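PDB 2OIW: putative 4-hydroxybenzoyl-CoA thioesterase from Geobacillus stearothermophilus, which probably hydrolyses thioesters, perhaps of coenzyme A, using a hotdog fold. Local coordinates for residues 33-38 / 74-79; 64-69 / 97-102; 81-86 / 122-127. All blocks are in the same frame, centred on the assembly; numbering follows the deposited sequence.

Contact 1: 33-38 / 74-79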
ATOM      1  N   ALA A  33      -6.584  -7.531   7.785  1.00 17.91           N
ATOM      2  CA  ALA A  33      -5.969  -7.499   9.115  1.00 17.93           C
ATOM      3  C   ALA A  33      -6.913  -8.149  10.179  1.00 18.14           C
ATOM      4  O   ALA A  33      -6.475  -8.911  11.023  1.00 18.47           O
ATOM      5  CB  ALA A  33      -5.601  -6.025   9.491  1.00 17.88           C
ATOM      6  N   GLY A  34      -8.207  -7.847  10.120  1.00 18.71           N
ATOM      7  CA  GLY A  34      -9.220  -8.467  11.004  1.00 18.45           C
ATOM      8  C   GLY A  34      -9.427  -9.975  10.860  1.00 18.23           C
ATOM      9  O   GLY A  34      -9.956 -10.621  11.768  1.00 18.65           O
ATOM     10  N   ARG A  35      -9.023 -10.535   9.725  1.00 19.07           N
ATOM     11  CA  ARG A  35      -9.072 -12.007   9.475  1.00 19.36           C
ATOM     12  C   ARG A  35      -7.905 -12.815  10.107  1.00 20.22           C
ATOM     13  O   ARG A  35      -7.876 -14.063  10.054  1.00 19.93           O
ATOM     14  CB  ARG A  35      -9.144 -12.251   7.965  1.00 19.40           C
ATOM     15  CG  ARG A  35     -10.387 -11.638   7.309  1.00 17.55           C
ATOM     16  CD  ARG A  35     -10.316 -11.736   5.794  1.00 20.86           C
ATOM     17  NE  ARG A  35     -11.271 -10.810   5.192  1.00 18.41           N
ATOM     18  CZ  ARG A  35     -11.033 -10.108   4.097  1.00 23.04           C
ATOM     19  NH1 ARG A  35      -9.857 -10.210   3.480  1.00 22.47           N
ATOM     20  NH2 ARG A  35     -11.967  -9.279   3.644  1.00 21.93           N
ATOM     21  N   HIS A  36      -6.960 -12.106  10.731  1.00 20.00           N
ATOM     22  CA  HIS A  36      -5.764 -12.710  11.343  1.00 21.21           C
ATOM     23  C   HIS A  36      -6.017 -13.990  12.165  1.00 22.10           C
ATOM     24  O   HIS A  36      -5.383 -15.026  11.932  1.00 21.87           O
ATOM     25  CB  HIS A  36      -5.085 -11.666  12.247  1.00 21.44           C
ATOM     26  CG  HIS A  36      -3.729 -12.073  12.729  1.00 23.31           C
ATOM     27  ND1 HIS A  36      -2.605 -12.010  11.927  1.00 23.95           N
ATOM     28  CD2 HIS A  36      -3.314 -12.547  13.927  1.00 22.61           C
ATOM     29  CE1 HIS A  36      -1.556 -12.420  12.620  1.00 23.75           C
ATOM     30  NE2 HIS A  36      -1.962 -12.766  13.831  1.00 22.12           N
ATOM     31  N   GLU A  37      -6.922 -13.903  13.144  1.00 22.23           N
ATOM     32  CA  GLU A  37      -7.268 -15.074  13.971  1.00 23.19           C
ATOM     33  C   GLU A  37      -7.864 -16.247  13.167  1.00 22.28           C
ATOM     34  O   GLU A  37      -7.678 -17.402  13.507  1.00 22.10           O
ATOM     35  CB  GLU A  37      -8.224 -14.671  15.088  1.00 23.49           C
ATOM     36  CG  GLU A  37      -7.628 -13.694  16.103  1.00 26.65           C
ATOM     37  CD  GLU A  37      -6.303 -14.163  16.702  1.00 30.65           C
ATOM     38  OE1 GLU A  37      -6.110 -15.386  16.923  1.00 30.62           O
ATOM     39  OE2 GLU A  37      -5.453 -13.290  16.984  1.00 33.37           O
ATOM     40  N   ILE A  38      -8.563 -15.930  12.094  1.00 22.00           N
ATOM     41  CA  ILE A  38      -9.082 -16.941  11.204  1.00 21.57           C
ATOM     42  C   ILE A  38      -7.939 -17.611  10.477  1.00 20.85           C
ATOM     43  O   ILE A  38      -7.877 -18.833  10.466  1.00 21.46           O
ATOM     44  CB  ILE A  38     -10.145 -16.380  10.219  1.00 21.65           C
ATOM     45  CG1 ILE A  38     -11.416 -16.009  11.002  1.00 22.46           C
ATOM     46  CG2 ILE A  38     -10.486 -17.422   9.130  1.00 20.15           C
ATOM     47  CD1 ILE A  38     -12.441 -15.126  10.220  1.00 21.76           C
ATOM     48  N   VAL A  74     -12.184  -3.166  13.804  1.00 16.27           N
ATOM     49  CA  VAL A  74     -12.659  -4.162  12.856  1.00 16.99           C
ATOM     50  C   VAL A  74     -13.286  -5.297  13.630  1.00 17.92           C
ATOM     51  O   VAL A  74     -12.670  -5.855  14.546  1.00 17.80           O
ATOM     52  CB  VAL A  74     -11.501  -4.656  11.959  1.00 16.69           C
ATOM     53  CG1 VAL A  74     -12.033  -5.533  10.789  1.00 17.11           C
ATOM     54  CG2 VAL A  74     -10.712  -3.415  11.420  1.00 12.95           C
ATOM     55  N   TYR A  75     -14.539  -5.593  13.281  1.00 18.12           N
ATOM     56  CA  TYR A  75     -15.262  -6.759  13.784  1.00 18.04           C
ATOM     57  C   TYR A  75     -15.383  -7.761  12.662  1.00 18.56           C
ATOM     58  O   TYR A  75     -15.860  -7.433  11.574  1.00 18.16           O
ATOM     59  CB  TYR A  75     -16.646  -6.368  14.242  1.00 17.43           C
ATOM     60  CG  TYR A  75     -16.630  -5.347  15.346  1.00 19.17           C
ATOM     61  CD1 TYR A  75     -16.539  -5.749  16.688  1.00 19.40           C
ATOM     62  CD2 TYR A  75     -16.722  -3.992  15.066  1.00 17.80           C
ATOM     63  CE1 TYR A  75     -16.541  -4.824  17.715  1.00 19.52           C
ATOM     64  CE2 TYR A  75     -16.706  -3.047  16.100  1.00 19.20           C
ATOM     65  CZ  TYR A  75     -16.627  -3.480  17.411  1.00 18.12           C
ATOM     66  OH  TYR A  75     -16.604  -2.579  18.425  1.00 18.86           O
ATOM     67  N   THR A  76     -14.992  -8.993  12.948  1.00 18.59           N
ATOM     68  CA  THR A  76     -14.886 -10.018  11.928  1.00 19.05           C
ATOM     69  C   THR A  76     -15.532 -11.280  12.465  1.00 19.36           C
ATOM     70  O   THR A  76     -15.162 -11.763  13.529  1.00 18.51           O
ATOM     71  CB  THR A  76     -13.412 -10.266  11.541  1.00 19.14           C
ATOM     72  OG1 THR A  76     -12.787  -9.010  11.190  1.00 18.20           O
ATOM     73  CG2 THR A  76     -13.344 -11.233  10.346  1.00 20.25           C
ATOM     74  N   GLY A  77     -16.526 -11.778  11.739  1.00 18.94           N
ATOM     75  CA  GLY A  77     -17.258 -12.958  12.171  1.00 19.45           C
ATOM     76  C   GLY A  77     -17.452 -13.891  11.001  1.00 20.17           C
ATOM     77  O   GLY A  77     -17.145 -13.539   9.851  1.00 19.46           O
ATOM     78  N   ILE A  78     -17.997 -15.067  11.298  1.00 20.40           N
ATOM     79  CA  ILE A  78     -18.283 -16.071  10.292  1.00 21.23           C
ATOM     80  C   ILE A  78     -19.772 -16.050   9.959  1.00 21.60           C
ATOM     81  O   ILE A  78     -20.598 -16.315  10.827  1.00 20.55           O
ATOM     82  CB  ILE A  78     -17.858 -17.483  10.796  1.00 22.03           C
ATOM     83  CG1 ILE A  78     -16.354 -17.516  11.159  1.00 21.77           C
ATOM     84  CG2 ILE A  78     -18.255 -18.593   9.778  1.00 21.13           C
ATOM     85  CD1 ILE A  78     -15.441 -17.265   9.954  1.00 24.19           C
ATOM     86  N   GLU A  79     -20.125 -15.725   8.715  1.00 21.79           N
ATOM     87  CA  GLU A  79     -21.542 -15.771   8.323  1.00 22.71           C
ATOM     88  C   GLU A  79     -21.990 -17.162   7.830  1.00 21.64           C
ATOM     89  O   GLU A  79     -23.141 -17.554   8.018  1.00 21.82           O
ATOM     90  CB  GLU A  79     -21.865 -14.729   7.257  1.00 22.85           C
ATOM     91  CG  GLU A  79     -23.359 -14.624   6.990  1.00 26.01           C
ATOM     92  CD  GLU A  79     -23.725 -13.694   5.840  1.00 26.48           C
ATOM     93  OE1 GLU A  79     -23.015 -13.694   4.807  1.00 31.56           O
ATOM     94  OE2 GLU A  79     -24.762 -12.988   5.963  1.00 33.17           O
TER
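T76 points its side chain from strand 72-81 at G34, where the chain passes from helix 27-34 to helix 36-42. T76 CB lies 3.5 Å from G34 O. From there the side chain forks. T76 OG1, beside the backbone N, comes to 3.3 Å from the same G34 O. The other branch, anti to the backbone N, ends in T76 CG2, whose methyl approaches I38 CD1 at 4.0 Å and R35 CG at 4.3 Å while also staying close to the glycine carbonyl. The whole fork thus sits at G34 O, and its methyl touches the apolar parts of I38 and R35 as well.

On the side of T76 toward the N-terminal end of the strand, V74 CG1 packs 4.1 Å from G34 CA. With no side chain on G34, the backbones close to 5.8 Å between G34 CA and V74 CA. Farther along the strand, the I78 side chain bends back (chi2 -64°) so that I78 CD1 touches I38 CD1 at 3.7 Å, the two isoleucines crossing at a slant. The charged end of R35 is engaged by E90, in a salt bridge, while its aliphatic stem skirts the threonine methyl.

This is the packing of helix on curved sheet that defines a hotdog fold, and every touching residue is buried. The chemistry implies a close fit of shapes: a glycine backbone near the strand, followed by a row of methyl groups from the branched side chains of V74, T76, I78 and I38.

Contact 2: 64-69 / 97-102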
ATOM      1  N   ASN A  64     -19.829   5.321   5.784  1.00 21.11           N
ATOM      2  CA  ASN A  64     -19.451   6.636   6.304  1.00 21.42           C
ATOM      3  C   ASN A  64     -17.968   6.809   6.110  1.00 21.27           C
ATOM      4  O   ASN A  64     -17.241   5.852   6.179  1.00 21.61           O
ATOM      5  CB  ASN A  64     -19.773   6.725   7.798  1.00 21.45           C
ATOM      6  CG  ASN A  64     -21.256   6.914   8.068  1.00 24.25           C
ATOM      7  OD1 ASN A  64     -21.854   7.886   7.614  1.00 26.12           O
ATOM      8  ND2 ASN A  64     -21.861   5.983   8.825  1.00 26.29           N
ATOM      9  N   GLN A  65     -17.500   8.025   5.906  1.00 21.47           N
ATOM     10  CA  GLN A  65     -16.068   8.218   5.723  1.00 22.75           C
ATOM     11  C   GLN A  65     -15.320   8.064   7.041  1.00 22.83           C
ATOM     12  O   GLN A  65     -15.866   8.285   8.142  1.00 20.79           O
ATOM     13  CB  GLN A  65     -15.772   9.582   5.112  1.00 23.39           C
ATOM     14  CG  GLN A  65     -16.417   9.803   3.739  1.00 27.54           C
ATOM     15  CD  GLN A  65     -15.769   9.001   2.600  1.00 32.73           C
ATOM     16  OE1 GLN A  65     -14.793   8.271   2.794  1.00 36.69           O
ATOM     17  NE2 GLN A  65     -16.321   9.145   1.401  1.00 36.16           N
HETATM   18  N   MSE A  66     -14.067   7.666   6.922  1.00 22.42           N
HETATM   19  CA  MSE A  66     -13.221   7.587   8.089  1.00 25.06           C
HETATM   20  C   MSE A  66     -12.024   8.518   7.954  1.00 23.64           C
HETATM   21  O   MSE A  66     -11.706   8.998   6.858  1.00 22.82           O
HETATM   22  CB  MSE A  66     -12.801   6.140   8.336  1.00 24.88           C
HETATM   23  CG  MSE A  66     -13.945   5.283   8.878  1.00 24.81           C
HETATM   24 SE   MSE A  66     -13.413   3.382   8.992  1.00 33.33          SE
HETATM   25  CE  MSE A  66     -13.523   2.969   7.043  1.00 22.41           C
ATOM     26  N   TYR A  67     -11.386   8.773   9.082  1.00 23.47           N
ATOM     27  CA  TYR A  67     -10.390   9.831   9.202  1.00 23.86           C
ATOM     28  C   TYR A  67      -9.117   9.338   9.857  1.00 22.47           C
ATOM     29  O   TYR A  67      -9.169   8.525  10.774  1.00 22.26           O
ATOM     30  CB  TYR A  67     -10.992  11.009  10.005  1.00 25.21           C
ATOM     31  CG  TYR A  67     -12.154  11.582   9.230  1.00 28.81           C
ATOM     32  CD1 TYR A  67     -11.915  12.297   8.046  1.00 31.37           C
ATOM     33  CD2 TYR A  67     -13.477  11.313   9.593  1.00 29.55           C
ATOM     34  CE1 TYR A  67     -12.959  12.790   7.275  1.00 32.75           C
ATOM     35  CE2 TYR A  67     -14.544  11.823   8.840  1.00 32.11           C
ATOM     36  CZ  TYR A  67     -14.267  12.552   7.664  1.00 32.42           C
ATOM     37  OH  TYR A  67     -15.274  13.055   6.856  1.00 33.17           O
ATOM     38  N   TYR A  68      -7.980   9.847   9.398  1.00 20.74           N
ATOM     39  CA  TYR A  68      -6.751   9.698  10.166  1.00 20.39           C
ATOM     40  C   TYR A  68      -6.915  10.440  11.505  1.00 19.89           C
ATOM     41  O   TYR A  68      -7.494  11.510  11.519  1.00 19.68           O
ATOM     42  CB  TYR A  68      -5.577  10.305   9.364  1.00 20.09           C
ATOM     43  CG  TYR A  68      -4.291  10.426  10.139  1.00 20.04           C
ATOM     44  CD1 TYR A  68      -3.634   9.291  10.590  1.00 16.37           C
ATOM     45  CD2 TYR A  68      -3.722  11.680  10.404  1.00 18.12           C
ATOM     46  CE1 TYR A  68      -2.457   9.392  11.295  1.00 17.03           C
ATOM     47  CE2 TYR A  68      -2.544  11.788  11.100  1.00 18.96           C
ATOM     48  CZ  TYR A  68      -1.930  10.639  11.567  1.00 17.33           C
ATOM     49  OH  TYR A  68      -0.763  10.732  12.259  1.00 19.11           O
ATOM     50  N   GLY A  69      -6.399   9.889  12.609  1.00 19.18           N
ATOM     51  CA  GLY A  69      -6.358  10.615  13.904  1.00 19.37           C
ATOM     52  C   GLY A  69      -7.198  10.029  15.028  1.00 19.09           C
ATOM     53  O   GLY A  69      -7.084  10.438  16.188  1.00 19.67           O
ATOM     54  N   VAL A  97     -19.364   4.399  15.320  1.00 20.80           N
ATOM     55  CA  VAL A  97     -20.303   4.425  14.187  1.00 21.36           C
ATOM     56  C   VAL A  97     -19.801   3.396  13.139  1.00 20.79           C
ATOM     57  O   VAL A  97     -18.591   3.321  12.874  1.00 19.89           O
ATOM     58  CB  VAL A  97     -20.370   5.872  13.549  1.00 21.90           C
ATOM     59  CG1 VAL A  97     -21.249   5.913  12.304  1.00 23.86           C
ATOM     60  CG2 VAL A  97     -20.891   6.917  14.546  1.00 22.95           C
ATOM     61  N   VAL A  98     -20.704   2.597  12.569  1.00 19.51           N
ATOM     62  CA  VAL A  98     -20.314   1.689  11.487  1.00 19.50           C
ATOM     63  C   VAL A  98     -19.992   2.526  10.244  1.00 19.03           C
ATOM     64  O   VAL A  98     -20.793   3.358   9.826  1.00 19.04           O
ATOM     65  CB  VAL A  98     -21.382   0.602  11.187  1.00 19.39           C
ATOM     66  CG1 VAL A  98     -22.674   1.206  10.738  1.00 21.28           C
ATOM     67  CG2 VAL A  98     -20.912  -0.392  10.123  1.00 20.26           C
ATOM     68  N   CYS A  99     -18.801   2.334   9.695  1.00 18.49           N
ATOM     69  CA  CYS A  99     -18.388   3.109   8.545  1.00 18.39           C
ATOM     70  C   CYS A  99     -18.222   2.261   7.304  1.00 17.87           C
ATOM     71  O   CYS A  99     -18.246   2.798   6.214  1.00 18.35           O
ATOM     72  CB  CYS A  99     -17.093   3.877   8.842  1.00 18.33           C
ATOM     73  SG  CYS A  99     -17.306   5.134  10.134  1.00 19.83           S
ATOM     74  N   ALA A 100     -17.998   0.959   7.474  1.00 17.45           N
ATOM     75  CA  ALA A 100     -17.818   0.041   6.345  1.00 18.21           C
ATOM     76  C   ALA A 100     -18.327  -1.327   6.712  1.00 18.33           C
ATOM     77  O   ALA A 100     -18.129  -1.773   7.844  1.00 18.60           O
ATOM     78  CB  ALA A 100     -16.350  -0.054   5.939  1.00 17.88           C
ATOM     79  N   LYS A 101     -19.030  -1.965   5.776  1.00 18.54           N
ATOM     80  CA  LYS A 101     -19.539  -3.315   5.976  1.00 18.96           C
ATOM     81  C   LYS A 101     -19.041  -4.162   4.827  1.00 19.89           C
ATOM     82  O   LYS A 101     -19.053  -3.705   3.686  1.00 20.83           O
ATOM     83  CB  LYS A 101     -21.058  -3.317   5.987  1.00 19.28           C
ATOM     84  CG  LYS A 101     -21.667  -2.442   7.078  1.00 21.97           C
ATOM     85  CD  LYS A 101     -23.187  -2.582   7.109  1.00 27.68           C
ATOM     86  CE  LYS A 101     -23.834  -1.986   5.868  1.00 29.34           C
ATOM     87  NZ  LYS A 101     -25.275  -1.651   6.095  1.00 35.66           N
ATOM     88  N   GLY A 102     -18.606  -5.389   5.114  1.00 19.89           N
ATOM     89  CA  GLY A 102     -18.003  -6.216   4.094  1.00 19.22           C
ATOM     90  C   GLY A 102     -18.437  -7.652   4.230  1.00 19.60           C
ATOM     91  O   GLY A 102     -18.835  -8.114   5.306  1.00 18.70           O
TER
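N64 bonds the strand 97-102 twice, through its backbone N to C99 O and through its side-chain amide to V98 O. The backbone bond is 3.0 Å from N64 N to C99 O and almost straight (169° at the hydrogen). The side-chain bond, also 3.0 Å from N64 ND2 to V98 O, approaches the carbonyl nearly head-on, with a C=O...donor angle of 160°. Two consecutive carbonyls are therefore gripped by one asparagine. The ND2 bond, with V98 O close to the amide plane, is the one that fixes the rotation of the amide. At the same nitrogen V97 CG1 packs 3.5 Å from N64 ND2, the two side chains crossing at about a right angle.

C99 points toward the loop and is met by two residues. M66, a selenomethionine in this crystal, lays its CG against both side-chain atoms of the cysteine: M66 CG to C99 CB is 3.4 Å, tighter than ordinary van der Waals contact, and M66 CG to C99 SG is 3.6 Å. N64 CB adds a second contact to the sulfur, 3.8 Å from C99 SG. M66 SE follows at 3.7 Å from C99 CB. A bend at chi3 (-75°) then carries the terminal methyl along the strand, so that M66 CE comes to 4.3 Å from A100 CB. V27 and W30 of helix 27-34 also pack on M66, placing this side chain between strand and helix.

C99 and A100 both face I92 of the neighbouring strand, which makes a classic beta bulge. The arrangement is thus a bulged antiparallel strand in the hotdog sheet, with the chain that leaves strand 53-62 still bonded to strand 97-110 through N64.

Contact 3: 81-86 / 122-127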
ATOM      1  N   ILE A  81     -20.208 -21.276   7.375  1.00 20.07           N
ATOM      2  CA  ILE A  81     -19.135 -22.268   7.249  1.00 19.79           C
ATOM      3  C   ILE A  81     -19.569 -23.247   6.171  1.00 20.02           C
ATOM      4  O   ILE A  81     -20.527 -23.977   6.359  1.00 19.13           O
ATOM      5  CB  ILE A  81     -18.870 -23.030   8.578  1.00 20.24           C
ATOM      6  CG1 ILE A  81     -18.670 -22.033   9.735  1.00 18.39           C
ATOM      7  CG2 ILE A  81     -17.644 -23.952   8.427  1.00 20.71           C
ATOM      8  CD1 ILE A  81     -18.677 -22.627  11.169  1.00 19.50           C
ATOM      9  N   GLY A  82     -18.904 -23.219   5.020  1.00 19.78           N
ATOM     10  CA  GLY A  82     -19.281 -24.108   3.931  1.00 20.32           C
ATOM     11  C   GLY A  82     -18.517 -25.420   4.033  1.00 21.10           C
ATOM     12  O   GLY A  82     -18.013 -25.775   5.085  1.00 21.88           O
ATOM     13  N   ASN A  83     -18.405 -26.144   2.927  1.00 21.21           N
ATOM     14  CA  ASN A  83     -17.651 -27.385   2.929  1.00 21.20           C
ATOM     15  C   ASN A  83     -16.156 -27.119   2.888  1.00 21.04           C
ATOM     16  O   ASN A  83     -15.439 -27.526   3.784  1.00 20.80           O
ATOM     17  CB  ASN A  83     -18.091 -28.300   1.771  1.00 20.63           C
ATOM     18  CG  ASN A  83     -17.495 -29.684   1.866  1.00 21.02           C
ATOM     19  OD1 ASN A  83     -17.379 -30.255   2.949  1.00 19.87           O
ATOM     20  ND2 ASN A  83     -17.123 -30.241   0.722  1.00 22.60           N
ATOM     21  N   THR A  84     -15.701 -26.424   1.842  1.00 21.52           N
ATOM     22  CA  THR A  84     -14.286 -26.110   1.654  1.00 22.05           C
ATOM     23  C   THR A  84     -14.076 -24.601   1.749  1.00 22.40           C
ATOM     24  O   THR A  84     -12.949 -24.113   1.566  1.00 23.04           O
ATOM     25  CB  THR A  84     -13.797 -26.542   0.255  1.00 21.90           C
ATOM     26  OG1 THR A  84     -14.424 -25.714  -0.730  1.00 22.15           O
ATOM     27  CG2 THR A  84     -14.117 -27.998  -0.016  1.00 21.68           C
ATOM     28  N   SER A  85     -15.167 -23.873   2.000  1.00 22.02           N
ATOM     29  CA  SER A  85     -15.141 -22.416   2.046  1.00 22.86           C
ATOM     30  C   SER A  85     -15.743 -21.845   3.301  1.00 22.68           C
ATOM     31  O   SER A  85     -16.378 -22.552   4.073  1.00 23.21           O
ATOM     32  CB  SER A  85     -15.827 -21.792   0.809  1.00 22.32           C
ATOM     33  OG  SER A  85     -17.168 -22.209   0.711  1.00 22.71           O
ATOM     34  N   LEU A  86     -15.520 -20.561   3.517  1.00 22.76           N
ATOM     35  CA  LEU A  86     -16.229 -19.884   4.572  1.00 23.93           C
ATOM     36  C   LEU A  86     -16.508 -18.474   4.117  1.00 22.83           C
ATOM     37  O   LEU A  86     -15.771 -17.914   3.318  1.00 23.60           O
ATOM     38  CB  LEU A  86     -15.460 -19.967   5.913  1.00 25.59           C
ATOM     39  CG  LEU A  86     -14.342 -19.017   6.328  1.00 27.62           C
ATOM     40  CD1 LEU A  86     -13.537 -19.638   7.490  1.00 30.42           C
ATOM     41  CD2 LEU A  86     -13.411 -18.714   5.193  1.00 35.15           C
ATOM     42  N   ASP A 122     -11.882 -30.190  13.584  1.00 31.30           N
ATOM     43  CA  ASP A 122     -11.365 -29.430  14.721  1.00 31.91           C
ATOM     44  C   ASP A 122     -11.538 -27.912  14.465  1.00 31.31           C
ATOM     45  O   ASP A 122     -11.987 -27.166  15.350  1.00 31.26           O
ATOM     46  CB  ASP A 122      -9.923 -29.866  15.136  1.00 32.88           C
ATOM     47  CG  ASP A 122      -8.808 -29.342  14.183  1.00 35.87           C
ATOM     48  OD1 ASP A 122      -8.355 -30.112  13.307  1.00 39.98           O
ATOM     49  OD2 ASP A 122      -8.351 -28.175  14.321  1.00 40.84           O
ATOM     50  N   ILE A 123     -11.255 -27.481  13.231  1.00 30.15           N
ATOM     51  CA  ILE A 123     -11.416 -26.082  12.830  1.00 29.64           C
ATOM     52  C   ILE A 123     -12.886 -25.643  12.845  1.00 28.54           C
ATOM     53  O   ILE A 123     -13.197 -24.534  13.282  1.00 27.99           O
ATOM     54  CB  ILE A 123     -10.859 -25.831  11.395  1.00 29.79           C
ATOM     55  CG1 ILE A 123      -9.448 -26.386  11.243  1.00 30.30           C
ATOM     56  CG2 ILE A 123     -10.941 -24.359  11.032  1.00 29.42           C
ATOM     57  CD1 ILE A 123      -8.397 -25.395  11.437  1.00 30.54           C
ATOM     58  N   ARG A 124     -13.774 -26.507  12.338  1.00 27.94           N
ATOM     59  CA  ARG A 124     -15.217 -26.206  12.266  1.00 26.95           C
ATOM     60  C   ARG A 124     -15.769 -25.860  13.640  1.00 27.03           C
ATOM     61  O   ARG A 124     -16.485 -24.878  13.808  1.00 25.83           O
ATOM     62  CB  ARG A 124     -15.992 -27.398  11.706  1.00 26.89           C
ATOM     63  CG  ARG A 124     -15.823 -27.614  10.228  1.00 26.42           C
ATOM     64  CD  ARG A 124     -16.714 -28.752   9.704  1.00 26.37           C
ATOM     65  NE  ARG A 124     -16.277 -29.090   8.356  1.00 26.88           N
ATOM     66  CZ  ARG A 124     -16.640 -28.433   7.258  1.00 27.09           C
ATOM     67  NH1 ARG A 124     -17.507 -27.408   7.325  1.00 24.98           N
ATOM     68  NH2 ARG A 124     -16.141 -28.807   6.089  1.00 26.42           N
ATOM     69  N   VAL A 125     -15.425 -26.697  14.618  1.00 27.22           N
ATOM     70  CA  VAL A 125     -15.785 -26.454  16.011  1.00 28.02           C
ATOM     71  C   VAL A 125     -15.327 -25.068  16.468  1.00 28.29           C
ATOM     72  O   VAL A 125     -16.115 -24.304  17.049  1.00 28.20           O
ATOM     73  CB  VAL A 125     -15.177 -27.510  16.940  1.00 27.67           C
ATOM     74  CG1 VAL A 125     -15.773 -27.381  18.348  1.00 29.52           C
ATOM     75  CG2 VAL A 125     -15.401 -28.899  16.374  1.00 27.93           C
ATOM     76  N   LYS A 126     -14.061 -24.753  16.202  1.00 28.78           N
ATOM     77  CA  LYS A 126     -13.493 -23.437  16.554  1.00 30.12           C
ATOM     78  C   LYS A 126     -14.219 -22.268  15.870  1.00 30.20           C
ATOM     79  O   LYS A 126     -14.535 -21.249  16.507  1.00 30.88           O
ATOM     80  CB  LYS A 126     -11.993 -23.406  16.230  1.00 30.31           C
ATOM     81  CG  LYS A 126     -11.219 -24.520  16.938  1.00 31.89           C
ATOM     82  CD  LYS A 126      -9.733 -24.273  16.974  1.00 33.77           C
ATOM     83  CE  LYS A 126      -9.166 -24.852  18.263  1.00 37.40           C
ATOM     84  NZ  LYS A 126      -9.812 -24.239  19.483  1.00 39.88           N
ATOM     85  N   LEU A 127     -14.503 -22.443  14.580  1.00 30.03           N
ATOM     86  CA  LEU A 127     -15.218 -21.446  13.785  1.00 29.88           C
ATOM     87  C   LEU A 127     -16.660 -21.225  14.243  1.00 29.64           C
ATOM     88  O   LEU A 127     -17.130 -20.091  14.253  1.00 27.64           O
ATOM     89  CB  LEU A 127     -15.192 -21.844  12.308  1.00 29.61           C
ATOM     90  CG  LEU A 127     -13.850 -21.858  11.571  1.00 30.90           C
ATOM     91  CD1 LEU A 127     -13.963 -22.624  10.248  1.00 30.35           C
ATOM     92  CD2 LEU A 127     -13.331 -20.439  11.352  1.00 31.32           C
TER
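I81 opens the segment by reaching two residues of helix 121-128 with its two branches. I81 CG2 comes within 3.6 Å of R124 NH1, oblique to the guanidinium, while the longer branch carries I81 CD1 to 3.7 Å from L127 CB, the isoleucine and leucine crossing at a slant.

At G82 the interaction becomes polar. The R124 side chain is extended from CG to NE and then turns (chi4 -82°), bringing an edge of the guanidinium to the turn. R124 NH1 donates to G82 O, almost in the guanidinium plane, at 2.8 Å in a nearly straight bond (168° at the hydrogen). One residue on, N83 O, tilted from that plane, takes a bond from R124 NH2 at 2.7 Å. That bond is more bent, 135° at the hydrogen, but it falls on a lone pair in the carbonyl plane. The turn is also closed on itself by a backbone bond from G82 N to S85 O.

L86, where strand 85-94 has begun, brings the contact back to apolar packing: L86 CD1 lies 3.9 Å from L127 CD2, the side chains at about a right angle.

Two successive carbonyls held by a single guanidinium restrict both peptide groups of the hairpin turn, and the cation probably reinforces the bonds electrostatically. The chemistry thus implies a divided attachment, with directional bonds pinning the turn and apolar contacts of I81 and L86 with L127 packing helix 121-128 beside it.

How the contacts relate
From the N terminus, residues 33-38 open contact 1 and the loop 64-69 opens contact 2. Residues 74-79 then close contact 1, tying the helices to strand 72-81, so contacts 1 and 2 cross. The turn 81-86 opens contact 3 before residues 97-102 close contact 2, which joins the loop after strand 53-62 to strand 97-110; these two also cross. Contact 3 closes last, at 122-127, tying the turn to helix 121-128, in series with contact 1. Those two touch in space: I78 CD1 lies 4.1 Å from L127 CD2. Contact 2 touches neither, its centre about 29 Å from that of contact 3. All three reach one antiparallel sheet.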